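PDB 6NQ4: HAD superfamily hydrolase from Brucella suis biovar 1, which belongs to the haloacid dehalogenase-like hydrolases and is probably a phosphatase, though its natural substrate is not established. Local coordinates for residues V74-R79 against N181-V186; R100-G105 against R218-A223; G259-Y264 against R295-L300. One frame throughout, in Å; residues are numbered along the deposited sequence.

Interaction 1 of 3, residues V74-R79 against N181-V186; sequences VTNSPR and NPDIMV. With EDO (1,2-ethanediol), chain C; PO4 (phosphate ion), chain G.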
ATOM      1  N   VAL A  74       5.096  -3.321   4.484  1.00 14.94           N
ATOM      2  CA  VAL A  74       4.599  -3.419   3.119  1.00 15.00           C
ATOM      3  C   VAL A  74       3.365  -2.527   3.044  1.00 14.26           C
ATOM      4  O   VAL A  74       2.353  -2.800   3.708  1.00 16.97           O
ATOM      5  CB  VAL A  74       4.261  -4.873   2.749  1.00 15.74           C
ATOM      6  CG1 VAL A  74       3.751  -4.966   1.309  1.00 17.97           C
ATOM      7  CG2 VAL A  74       5.489  -5.793   2.958  1.00 18.20           C
ATOM      8  N   THR A  75       3.447  -1.454   2.265  1.00 13.48           N
ATOM      9  CA  THR A  75       2.428  -0.420   2.268  1.00 13.57           C
ATOM     10  C   THR A  75       2.031  -0.052   0.850  1.00 13.55           C
ATOM     11  O   THR A  75       2.855  -0.055  -0.061  1.00 14.23           O
ATOM     12  CB  THR A  75       2.948   0.852   3.000  1.00 15.58           C
ATOM     13  OG1 THR A  75       2.001   1.918   2.867  1.00 15.64           O
ATOM     14  CG2 THR A  75       4.283   1.327   2.440  1.00 17.58           C
ATOM     15  N   ASN A  76       0.762   0.278   0.670  1.00 13.94           N
ATOM     16  CA  ASN A  76       0.284   0.751  -0.629  1.00 13.80           C
ATOM     17  C   ASN A  76       0.603   2.224  -0.924  1.00 14.48           C
ATOM     18  O   ASN A  76       0.137   2.749  -1.942  1.00 14.82           O
ATOM     19  CB  ASN A  76      -1.212   0.464  -0.806  1.00 15.08           C
ATOM     20  CG  ASN A  76      -1.455  -0.915  -1.394  1.00 14.66           C
ATOM     21  OD1 ASN A  76      -0.507  -1.580  -1.836  1.00 15.42           O
ATOM     22  ND2 ASN A  76      -2.706  -1.344  -1.444  1.00 15.64           N
ATOM     23  N   SER A  77       1.385   2.902  -0.089  1.00 13.99           N
ATOM     24  CA  SER A  77       1.803   4.256  -0.419  1.00 13.58           C
ATOM     25  C   SER A  77       2.343   4.310  -1.847  1.00 13.54           C
ATOM     26  O   SER A  77       3.141   3.439  -2.234  1.00 14.54           O
ATOM     27  CB  SER A  77       2.909   4.709   0.526  1.00 14.96           C
ATOM     28  OG  SER A  77       3.373   5.989   0.129  1.00 15.76           O
ATOM     29  N   PRO A  78       1.955   5.311  -2.639  1.00 13.90           N
ATOM     30  CA  PRO A  78       2.528   5.475  -3.980  1.00 14.28           C
ATOM     31  C   PRO A  78       3.915   6.078  -3.957  1.00 14.14           C
ATOM     32  O   PRO A  78       4.526   6.207  -5.028  1.00 16.11           O
ATOM     33  CB  PRO A  78       1.544   6.448  -4.641  1.00 16.24           C
ATOM     34  CG  PRO A  78       1.104   7.320  -3.497  1.00 15.46           C
ATOM     35  CD  PRO A  78       0.978   6.374  -2.323  1.00 14.98           C
ATOM     36  N   ARG A  79       4.408   6.517  -2.782  1.00 13.81           N
ATOM     37  CA  ARG A  79       5.748   7.082  -2.749  1.00 14.83           C
ATOM     38  C   ARG A  79       6.785   5.971  -2.675  1.00 15.02           C
ATOM     39  O   ARG A  79       6.543   4.927  -2.069  1.00 15.77           O
ATOM     40  CB  ARG A  79       5.905   8.006  -1.551  1.00 17.26           C
ATOM     41  CG  ARG A  79       5.294   9.396  -1.820  1.00 18.97           C
ATOM     42  CD  ARG A  79       5.291  10.239  -0.553  1.00 19.49           C
ATOM     43  NE  ARG A  79       4.262   9.749   0.358  1.00 19.74           N
ATOM     44  CZ  ARG A  79       4.407   9.585   1.671  1.00 19.73           C
ATOM     45  NH1 ARG A  79       5.560   9.852   2.280  1.00 19.82           N
ATOM     46  NH2 ARG A  79       3.377   9.114   2.377  1.00 20.59           N
ATOM     47  N   ASN A 181      -1.376   3.301  -6.212  1.00 14.92           N
ATOM     48  CA  ASN A 181      -1.869   3.015  -4.864  1.00 14.84           C
ATOM     49  C   ASN A 181      -3.262   2.414  -4.994  1.00 14.80           C
ATOM     50  O   ASN A 181      -4.243   3.145  -5.191  1.00 16.05           O
ATOM     51  CB  ASN A 181      -1.905   4.280  -4.011  1.00 14.98           C
ATOM     52  CG  ASN A 181      -2.535   4.048  -2.659  1.00 15.45           C
ATOM     53  OD1 ASN A 181      -2.859   2.906  -2.292  1.00 16.21           O
ATOM     54  ND2 ASN A 181      -2.713   5.135  -1.895  1.00 16.85           N
ATOM     55  N   PRO A 182      -3.395   1.091  -4.836  1.00 15.92           N
ATOM     56  CA  PRO A 182      -4.708   0.435  -4.953  1.00 16.47           C
ATOM     57  C   PRO A 182      -5.740   0.834  -3.907  1.00 16.48           C
ATOM     58  O   PRO A 182      -6.922   0.533  -4.125  1.00 18.52           O
ATOM     59  CB  PRO A 182      -4.363  -1.061  -4.793  1.00 18.20           C
ATOM     60  CG  PRO A 182      -2.943  -1.175  -5.130  1.00 18.98           C
ATOM     61  CD  PRO A 182      -2.298   0.113  -4.723  1.00 17.30           C
ATOM     62  N   ASP A 183      -5.346   1.428  -2.776  1.00 16.51           N
ATOM     63  CA  ASP A 183      -6.319   1.750  -1.727  1.00 15.91           C
ATOM     64  C   ASP A 183      -7.384   2.702  -2.276  1.00 17.02           C
ATOM     65  O   ASP A 183      -7.096   3.568  -3.105  1.00 17.70           O
ATOM     66  CB  ASP A 183      -5.640   2.475  -0.553  1.00 17.59           C
ATOM     67  CG  ASP A 183      -4.671   1.591   0.258  1.00 19.46           C
ATOM     68  OD1 ASP A 183      -4.580   0.370   0.019  1.00 20.10           O
ATOM     69  OD2 ASP A 183      -3.998   2.158   1.163  1.00 19.57           O
ATOM     70  N   ILE A 184      -8.628   2.551  -1.796  1.00 17.30           N
ATOM     71  CA  ILE A 184      -9.683   3.494  -2.161  1.00 18.04           C
ATOM     72  C   ILE A 184      -9.622   4.739  -1.285  1.00 16.76           C
ATOM     73  O   ILE A 184      -9.710   5.872  -1.775  1.00 16.92           O
ATOM     74  CB  ILE A 184     -11.057   2.811  -2.062  1.00 19.85           C
ATOM     75  CG1 ILE A 184     -11.093   1.550  -2.922  1.00 21.96           C
ATOM     76  CG2 ILE A 184     -12.190   3.816  -2.398  1.00 20.24           C
ATOM     77  CD1 ILE A 184     -10.721   1.790  -4.350  1.00 23.84           C
ATOM     78  N   MET A 185      -9.493   4.544   0.022  1.00 16.92           N
ATOM     79  CA  MET A 185      -9.317   5.636   0.976  1.00 16.95           C
ATOM     80  C   MET A 185      -8.187   5.264   1.915  1.00 17.13           C
ATOM     81  O   MET A 185      -7.767   4.105   1.988  1.00 17.42           O
ATOM     82  CB  MET A 185     -10.576   5.914   1.823  1.00 19.78           C
ATOM     83  CG  MET A 185     -11.820   6.182   0.991  1.00 20.80           C
ATOM     84  SD  MET A 185     -13.129   7.009   1.924  1.00 24.62           S
ATOM     85  CE  MET A 185     -12.590   8.721   1.711  1.00 26.27           C
ATOM     86  N   VAL A 186      -7.699   6.270   2.636  1.00 15.92           N
ATOM     87  CA  VAL A 186      -6.713   6.081   3.692  1.00 16.05           C
ATOM     88  C   VAL A 186      -7.044   7.043   4.818  1.00 16.28           C
ATOM     89  O   VAL A 186      -7.638   8.104   4.603  1.00 17.04           O
ATOM     90  CB  VAL A 186      -5.267   6.316   3.169  1.00 17.66           C
ATOM     91  CG1 VAL A 186      -5.031   7.785   2.837  1.00 19.67           C
ATOM     92  CG2 VAL A 186      -4.200   5.797   4.150  1.00 18.82           C
TER
HETATM   93  C1  EDO C 301      -0.954   5.816   1.973  1.00 26.14           C
HETATM   94  O1  EDO C 301      -1.001   6.909   1.040  1.00 30.25           O
HETATM   95  C2  EDO C 301      -1.578   4.578   1.336  1.00 23.76           C
HETATM   96  O2  EDO C 301      -2.981   4.777   1.041  1.00 19.49           O
HETATM   97  P   PO4 G 305      -1.310   0.826   3.723  0.85 18.16           P
HETATM   98  O1  PO4 G 305      -2.361   0.381   4.739  0.85 19.60           O
HETATM   99  O2  PO4 G 305      -0.054   1.303   4.431  0.85 16.10           O
HETATM  100  O3  PO4 G 305      -2.046   2.031   3.106  0.85 21.39           O
HETATM  101  O4  PO4 G 305      -1.095  -0.233   2.670  0.85 17.76           O
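N76 reaches across to N181, P182 and D183 with its whole side chain. Its CB lies 3.3 Å from N181 OD1. Next, CG of N76 packs on the proline ring, 3.6 Å from P182 CD, with the two side chains crossing at about a right angle. OD1 passes the same ring, but its hydrogen bond goes to the backbone N of K215. At the other branch, N76 ND2 donates to D183 OD1 at 2.9 Å. The bond is nearly straight (166°) and lies in the amide plane, yet it meets the carboxylate from above, 43° out of its plane. Bonds at both ends of the amide fix its rotation.

N181 OD1 accepts from D183 N and closes an Asx turn. An ethanediol joins the two side chains: N181 ND2 donates to its O2 at 3.0 Å, and that O2 donates to D183 OD2.

A phosphate lies beside the contact. With OG1 anti to the backbone N (chi1 173°), T75 accepts from S77 N in an ST turn and bonds phosphate O2 at 2.7 Å. N76 N bonds phosphate O4 at 2.8 Å. K215 NZ and W44 N also bond the phosphate. A hydroxyl, two backbone N-H groups and a lysine around one phosphate are consistent with the phosphoryl pocket of a HAD phosphatase, although the ion probably came from the crystallisation liquor.

Interaction 2 of 3, residues R100-G105 against R218-A223; sequences RVVTSG and RPIYEA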
ATOM      1  N   ARG A 100      13.084  -3.303   6.572  1.00 16.78           N
ATOM      2  CA  ARG A 100      12.982  -2.669   5.266  1.00 17.63           C
ATOM      3  C   ARG A 100      11.535  -2.274   5.025  1.00 15.61           C
ATOM      4  O   ARG A 100      10.616  -2.853   5.619  1.00 16.63           O
ATOM      5  CB  ARG A 100      13.494  -3.585   4.141  1.00 23.02           C
ATOM      6  CG  ARG A 100      14.547  -2.881   3.298  1.00 33.25           C
ATOM      7  CD  ARG A 100      15.043  -3.702   2.135  1.00 37.17           C
ATOM      8  NE  ARG A 100      16.351  -4.286   2.385  1.00 41.74           N
ATOM      9  CZ  ARG A 100      16.951  -5.100   1.529  1.00 43.36           C
ATOM     10  NH1 ARG A 100      18.146  -5.607   1.803  1.00 45.31           N
ATOM     11  NH2 ARG A 100      16.336  -5.407   0.393  1.00 43.77           N
ATOM     12  N   VAL A 101      11.354  -1.262   4.164  1.00 15.37           N
ATOM     13  CA  VAL A 101      10.040  -0.825   3.695  1.00 14.91           C
ATOM     14  C   VAL A 101       9.936  -1.137   2.211  1.00 15.61           C
ATOM     15  O   VAL A 101      10.870  -0.846   1.446  1.00 17.16           O
ATOM     16  CB  VAL A 101       9.843   0.683   3.937  1.00 15.89           C
ATOM     17  CG1 VAL A 101       8.497   1.148   3.374  1.00 17.29           C
ATOM     18  CG2 VAL A 101       9.911   0.996   5.430  1.00 17.88           C
ATOM     19  N   VAL A 102       8.822  -1.752   1.807  1.00 13.84           N
ATOM     20  CA  VAL A 102       8.492  -1.980   0.405  1.00 14.34           C
ATOM     21  C   VAL A 102       7.149  -1.328   0.135  1.00 12.68           C
ATOM     22  O   VAL A 102       6.174  -1.606   0.836  1.00 15.34           O
ATOM     23  CB  VAL A 102       8.446  -3.484   0.077  1.00 15.85           C
ATOM     24  CG1 VAL A 102       7.920  -3.701  -1.333  1.00 19.01           C
ATOM     25  CG2 VAL A 102       9.840  -4.109   0.241  1.00 17.71           C
ATOM     26  N   THR A 103       7.093  -0.464  -0.868  1.00 13.23           N
ATOM     27  CA  THR A 103       5.878   0.289  -1.150  1.00 12.90           C
ATOM     28  C   THR A 103       5.305  -0.079  -2.510  1.00 14.00           C
ATOM     29  O   THR A 103       6.005  -0.557  -3.412  1.00 14.18           O
ATOM     30  CB  THR A 103       6.092   1.808  -1.092  1.00 13.51           C
ATOM     31  OG1 THR A 103       6.775   2.234  -2.289  1.00 13.67           O
ATOM     32  CG2 THR A 103       6.879   2.226   0.128  1.00 14.40           C
ATOM     33  N   SER A 104       4.012   0.217  -2.674  1.00 13.74           N
ATOM     34  CA  SER A 104       3.399   0.095  -3.991  1.00 13.03           C
ATOM     35  C   SER A 104       4.105   0.995  -5.002  1.00 14.46           C
ATOM     36  O   SER A 104       4.341   0.587  -6.142  1.00 15.71           O
ATOM     37  CB  SER A 104       1.901   0.420  -3.880  1.00 13.79           C
ATOM     38  OG  SER A 104       1.273   0.364  -5.147  1.00 17.38           O
ATOM     39  N   GLY A 105       4.498   2.210  -4.585  1.00 14.61           N
ATOM     40  CA  GLY A 105       5.283   3.073  -5.462  1.00 15.65           C
ATOM     41  C   GLY A 105       6.537   2.386  -5.976  1.00 14.07           C
ATOM     42  O   GLY A 105       6.873   2.490  -7.170  1.00 16.18           O
ATOM     43  N   ARG A 218       0.294  -9.509  -6.810  1.00 19.75           N
ATOM     44  CA  ARG A 218       1.506 -10.253  -6.478  0.83 20.58           C
ATOM     45  C   ARG A 218       2.800  -9.442  -6.503  1.00 19.12           C
ATOM     46  O   ARG A 218       3.685  -9.746  -5.688  1.00 18.47           O
ATOM     47  CB  ARG A 218       1.616 -11.502  -7.357  0.83 23.54           C
ATOM     48  CG  ARG A 218       2.704 -12.442  -6.886  0.83 28.21           C
ATOM     49  CD  ARG A 218       2.854 -13.608  -7.818  0.83 34.02           C
ATOM     50  NE  ARG A 218       1.648 -14.410  -7.851  0.83 37.34           N
ATOM     51  CZ  ARG A 218       1.309 -15.192  -8.871  0.83 41.66           C
ATOM     52  NH1 ARG A 218       2.089 -15.267  -9.942  0.83 42.89           N
ATOM     53  NH2 ARG A 218       0.185 -15.890  -8.828  0.83 43.55           N
ATOM     54  N   PRO A 219       3.001  -8.446  -7.395  1.00 18.23           N
ATOM     55  CA  PRO A 219       4.351  -7.846  -7.481  1.00 18.50           C
ATOM     56  C   PRO A 219       4.882  -7.295  -6.173  1.00 16.65           C
ATOM     57  O   PRO A 219       6.073  -7.463  -5.875  1.00 18.04           O
ATOM     58  CB  PRO A 219       4.197  -6.770  -8.556  1.00 19.56           C
ATOM     59  CG  PRO A 219       3.143  -7.335  -9.461  1.00 19.72           C
ATOM     60  CD  PRO A 219       2.150  -7.977  -8.507  1.00 19.72           C
ATOM     61  N   ILE A 220       4.040  -6.657  -5.364  1.00 16.24           N
ATOM     62  CA  ILE A 220       4.556  -6.108  -4.114  1.00 15.68           C
ATOM     63  C   ILE A 220       4.972  -7.221  -3.157  1.00 16.24           C
ATOM     64  O   ILE A 220       5.964  -7.075  -2.420  1.00 16.32           O
ATOM     65  CB  ILE A 220       3.538  -5.123  -3.497  1.00 15.79           C
ATOM     66  CG1 ILE A 220       4.217  -4.256  -2.424  1.00 15.52           C
ATOM     67  CG2 ILE A 220       2.293  -5.847  -2.957  1.00 16.64           C
ATOM     68  CD1 ILE A 220       3.314  -3.152  -1.887  1.00 15.80           C
ATOM     69  N   TYR A 221       4.261  -8.359  -3.177  1.00 16.11           N
ATOM     70  CA  TYR A 221       4.623  -9.492  -2.326  1.00 17.29           C
ATOM     71  C   TYR A 221       5.923 -10.121  -2.782  1.00 17.09           C
ATOM     72  O   TYR A 221       6.747 -10.506  -1.949  1.00 18.02           O
ATOM     73  CB  TYR A 221       3.485 -10.524  -2.273  1.00 19.32           C
ATOM     74  CG  TYR A 221       2.330  -9.980  -1.479  1.00 18.99           C
ATOM     75  CD1 TYR A 221       2.329 -10.047  -0.087  1.00 19.37           C
ATOM     76  CD2 TYR A 221       1.295  -9.296  -2.104  1.00 18.27           C
ATOM     77  CE1 TYR A 221       1.296  -9.491   0.658  1.00 18.67           C
ATOM     78  CE2 TYR A 221       0.285  -8.727  -1.374  1.00 18.32           C
ATOM     79  CZ  TYR A 221       0.286  -8.827   0.008  1.00 18.12           C
ATOM     80  OH  TYR A 221      -0.727  -8.253   0.756  1.00 20.23           O
ATOM     81  N   GLU A 222       6.130 -10.229  -4.097  1.00 18.34           N
ATOM     82  CA  GLU A 222       7.396 -10.764  -4.587  0.53 19.47           C
ATOM     83  C   GLU A 222       8.555  -9.851  -4.211  1.00 18.66           C
ATOM     84  O   GLU A 222       9.651 -10.325  -3.886  1.00 20.10           O
ATOM     85  CB  GLU A 222       7.313 -10.997  -6.098  0.53 23.11           C
ATOM     86  CG  GLU A 222       6.448 -12.205  -6.461  0.53 26.32           C
ATOM     87  CD  GLU A 222       6.217 -12.359  -7.951  0.53 30.22           C
ATOM     88  OE1 GLU A 222       6.354 -11.362  -8.690  0.53 31.63           O
ATOM     89  OE2 GLU A 222       5.892 -13.488  -8.383  0.53 31.96           O
ATOM     90  N   ALA A 223       8.326  -8.532  -4.228  1.00 17.81           N
ATOM     91  CA  ALA A 223       9.374  -7.604  -3.820  1.00 17.67           C
ATOM     92  C   ALA A 223       9.669  -7.727  -2.331  1.00 15.92           C
ATOM     93  O   ALA A 223      10.835  -7.713  -1.914  1.00 18.77           O
ATOM     94  CB  ALA A 223       8.980  -6.177  -4.184  1.00 18.64           C
TER
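I220 extends toward V102 and the start of the helix at S104, with CG1 anti to its backbone N (chi1 -164°) and CD1 continuing the extended chain. V102 likewise turns CG1 anti to its own N (chi1 172°). These torsions bring V102 CG1 to 3.9 Å from I220 CG1, and the two side chains slide past each other in opposite directions. The same V102 methyl is shared with A223, whose CB also lies 3.9 Å from V102 CG1. One valine methyl therefore packs against residues of successive turns of the helix.

The tip of I220 goes further and meets backbone. Its CD1 lies 3.5 Å from S104 N and 3.7 Å from T103 C, where the strand passes into the helix. T103 points away; its OG1 caps that helix by accepting from D106 N and is also hydrogen-bonded to R79 O. S104 OG is bonded to A180 O. The contact itself is apolar.

The short axes of strand 100-103 and helix 218-223 run nearly antiparallel, at 163° and 8.6 Å apart. Touching V102 and, on the neighbouring strand 70-75, V74, I220 packs helix 218-232 on a face of the parallel sheet. Both I220 and A223 also touch V107 of helix 104-114. V101 meets helix 81-90.

Interaction 3 of 3, residues G259-Y264 against R295-L300; sequences GLDVLY and RPIASL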
ATOM      1  N   GLY A 259      -0.176 -16.983  -0.495  1.00 22.24           N
ATOM      2  CA  GLY A 259       0.084 -18.184   0.272  1.00 23.57           C
ATOM      3  C   GLY A 259       0.592 -17.964   1.679  1.00 24.81           C
ATOM      4  O   GLY A 259       1.213 -18.875   2.239  1.00 27.77           O
ATOM      5  N   LEU A 260       0.342 -16.799   2.280  1.00 24.71           N
ATOM      6  CA  LEU A 260       0.804 -16.487   3.626  1.00 22.91           C
ATOM      7  C   LEU A 260      -0.341 -16.542   4.628  1.00 24.86           C
ATOM      8  O   LEU A 260      -1.478 -16.162   4.319  1.00 27.59           O
ATOM      9  CB  LEU A 260       1.392 -15.072   3.702  1.00 22.49           C
ATOM     10  CG  LEU A 260       2.393 -14.698   2.608  1.00 22.61           C
ATOM     11  CD1 LEU A 260       2.884 -13.268   2.839  1.00 25.48           C
ATOM     12  CD2 LEU A 260       3.565 -15.678   2.533  1.00 23.36           C
ATOM     13  N   ASP A 261      -0.015 -16.986   5.841  1.00 25.17           N
ATOM     14  CA  ASP A 261      -0.895 -16.784   6.986  1.00 26.36           C
ATOM     15  C   ASP A 261      -1.080 -15.289   7.225  1.00 25.15           C
ATOM     16  O   ASP A 261      -0.193 -14.474   6.939  1.00 24.18           O
ATOM     17  CB  ASP A 261      -0.271 -17.394   8.241  1.00 28.15           C
ATOM     18  CG  ASP A 261      -0.200 -18.924   8.205  1.00 31.11           C
ATOM     19  OD1 ASP A 261      -0.783 -19.577   7.297  1.00 34.17           O
ATOM     20  OD2 ASP A 261       0.452 -19.483   9.113  1.00 31.02           O
ATOM     21  N   VAL A 262      -2.234 -14.921   7.772  1.00 24.46           N
ATOM     22  CA  VAL A 262      -2.521 -13.516   7.980  0.55 25.41           C
ATOM     23  C   VAL A 262      -3.046 -13.283   9.382  1.00 24.51           C
ATOM     24  O   VAL A 262      -3.778 -14.097   9.960  1.00 25.71           O
ATOM     25  CB  VAL A 262      -3.393 -12.865   6.878  0.55 27.84           C
ATOM     26  CG1 VAL A 262      -4.846 -13.227   7.042  0.55 28.70           C
ATOM     27  CG2 VAL A 262      -3.211 -11.340   6.874  0.55 27.38           C
ATOM     28  N   LEU A 263      -2.601 -12.170   9.945  1.00 23.96           N
ATOM     29  CA  LEU A 263      -3.105 -11.629  11.197  1.00 23.24           C
ATOM     30  C   LEU A 263      -3.881 -10.361  10.850  1.00 22.58           C
ATOM     31  O   LEU A 263      -3.298  -9.382  10.365  1.00 22.39           O
ATOM     32  CB  LEU A 263      -1.955 -11.306  12.148  1.00 23.56           C
ATOM     33  CG  LEU A 263      -2.325 -10.515  13.403  1.00 25.40           C
ATOM     34  CD1 LEU A 263      -3.306 -11.291  14.258  1.00 27.45           C
ATOM     35  CD2 LEU A 263      -1.097 -10.171  14.210  1.00 25.93           C
ATOM     36  N   TYR A 264      -5.192 -10.385  11.088  1.00 22.54           N
ATOM     37  CA  TYR A 264      -6.074  -9.268  10.773  1.00 24.43           C
ATOM     38  C   TYR A 264      -6.187  -8.353  11.986  1.00 24.13           C
ATOM     39  O   TYR A 264      -6.432  -8.816  13.104  1.00 26.57           O
ATOM     40  CB  TYR A 264      -7.453  -9.819  10.394  1.00 26.47           C
ATOM     41  CG  TYR A 264      -8.543  -8.813  10.059  1.00 27.47           C
ATOM     42  CD1 TYR A 264      -8.345  -7.823   9.104  1.00 27.53           C
ATOM     43  CD2 TYR A 264      -9.794  -8.898  10.663  1.00 27.81           C
ATOM     44  CE1 TYR A 264      -9.356  -6.925   8.783  1.00 27.67           C
ATOM     45  CE2 TYR A 264     -10.800  -8.013  10.346  1.00 28.40           C
ATOM     46  CZ  TYR A 264     -10.584  -7.033   9.405  1.00 29.00           C
ATOM     47  OH  TYR A 264     -11.614  -6.163   9.098  1.00 30.83           O
ATOM     48  N   ARG A 295      -9.245 -16.638   5.220  1.00 59.33           N
ATOM     49  CA  ARG A 295      -9.561 -16.631   6.647  1.00 59.14           C
ATOM     50  C   ARG A 295      -8.308 -16.408   7.493  1.00 58.62           C
ATOM     51  O   ARG A 295      -7.382 -17.225   7.474  1.00 59.23           O
ATOM     52  CB  ARG A 295     -10.258 -17.932   7.053  1.00 59.50           C
ATOM     53  N   PRO A 296      -8.274 -15.297   8.228  1.00 56.64           N
ATOM     54  CA  PRO A 296      -7.092 -14.986   9.039  1.00 54.92           C
ATOM     55  C   PRO A 296      -6.856 -16.045  10.104  1.00 53.71           C
ATOM     56  O   PRO A 296      -7.780 -16.452  10.813  1.00 53.57           O
ATOM     57  CB  PRO A 296      -7.443 -13.632   9.667  1.00 55.08           C
ATOM     58  CG  PRO A 296      -8.477 -13.050   8.771  1.00 55.75           C
ATOM     59  CD  PRO A 296      -9.279 -14.223   8.287  1.00 56.44           C
ATOM     60  N   ILE A 297      -5.602 -16.499  10.207  1.00 54.10           N
ATOM     61  CA  ILE A 297      -5.250 -17.396  11.306  1.00 54.92           C
ATOM     62  C   ILE A 297      -5.532 -16.723  12.638  1.00 54.11           C
ATOM     63  O   ILE A 297      -5.908 -17.386  13.613  1.00 56.37           O
ATOM     64  CB  ILE A 297      -3.792 -17.901  11.217  1.00 55.28           C
ATOM     65  CG1 ILE A 297      -2.796 -16.740  11.300  1.00 54.76           C
ATOM     66  CG2 ILE A 297      -3.574 -18.721   9.958  1.00 56.01           C
ATOM     67  CD1 ILE A 297      -1.658 -16.970  12.277  1.00 54.18           C
ATOM     68  N   ALA A 298      -5.386 -15.402  12.699  1.00 49.98           N
ATOM     69  CA  ALA A 298      -5.556 -14.713  13.962  1.00 47.02           C
ATOM     70  C   ALA A 298      -6.129 -13.323  13.730  1.00 41.61           C
ATOM     71  O   ALA A 298      -6.047 -12.751  12.636  1.00 38.83           O
ATOM     72  CB  ALA A 298      -4.245 -14.650  14.756  1.00 48.81           C
ATOM     73  N   SER A 299      -6.716 -12.798  14.793  1.00 39.54           N
ATOM     74  CA  SER A 299      -7.248 -11.449  14.852  1.00 38.22           C
ATOM     75  C   SER A 299      -6.711 -10.807  16.117  1.00 35.06           C
ATOM     76  O   SER A 299      -6.640 -11.457  17.164  1.00 35.14           O
ATOM     77  CB  SER A 299      -8.776 -11.487  14.948  1.00 41.03           C
ATOM     78  OG  SER A 299      -9.374 -10.834  13.845  1.00 43.01           O
ATOM     79  N   LEU A 300      -6.320  -9.541  16.015  1.00 32.21           N
ATOM     80  CA  LEU A 300      -5.980  -8.719  17.165  1.00 31.62           C
ATOM     81  C   LEU A 300      -6.668  -7.379  16.980  1.00 30.05           C
ATOM     82  O   LEU A 300      -6.705  -6.847  15.865  1.00 30.37           O
ATOM     83  CB  LEU A 300      -4.471  -8.466  17.266  1.00 33.70           C
ATOM     84  CG  LEU A 300      -3.588  -9.448  18.027  1.00 35.38           C
ATOM     85  CD1 LEU A 300      -2.142  -8.956  18.002  1.00 36.40           C
ATOM     86  CD2 LEU A 300      -4.091  -9.615  19.448  1.00 35.70           C
TER
HETATM   87  O   HOH W   1      -4.337 -17.013   7.410  1.00 37.60           O
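The ring of Y264 meets S299 at its edge: OG lies near the ring plane, 3.7 Å from Y264 CD2. P296 comes to the base of the tyrosine, with its CG 3.8 Å from Y264 CB. Beyond the two segments, the ring of H270 meets that of Y264 with their planes about 20° apart. The proline ring also lies side by side with V262, both pointing the same way. In the conformer given, V262 CG1 lies against P296, 3.7 Å from its CB.

L263 and A298 sit on the sheet face away from Y264 and S299. L263 CG is anti to its backbone N (chi1 170°), and CD1 of L263 folds over the partner strand to 3.5 Å from A298 CB. L263 CD2 touches L300 CD1. At the start of the pair, I297 CG2 lies over the carboxylate of D261, whose OD2 is bonded to Y36 OH.

The backbones pair in parallel. Y264 N donates to A298 O at 3.0 Å, and L300 N donates to Y264 O at 3.0 Å. The bond from A298 N to V262 O is weak. A water joins V262 N to R295 O.

Strand 298-300 is an outermost strand of the six-stranded parallel sheet. Strand 261-265 lies between it and strand 241-245. Helix 248-258 covers V262 and Y264, while L263 packs on I244.

Interactions 1 and 2 are buried and touch. T75 O lies 2.9 Å from S104 N, and R79 O lies 2.7 Å from T103 OG1, both probable hydrogen bonds where the neighbouring strands 70-75 and 100-103 end. Interaction 3 is partly buried and lies about 20 Å from interaction 1, centre to centre. All three reach the same parallel sheet, with 100-103 and 298-300 as its outermost strands. Their chemistry follows their place. Interaction 1 is polar, at strand ends beside a phosphate. Interaction 2 is apolar packing of a helix on the sheet. Interaction 3 is backbone pairing, with apolar side chains on both faces.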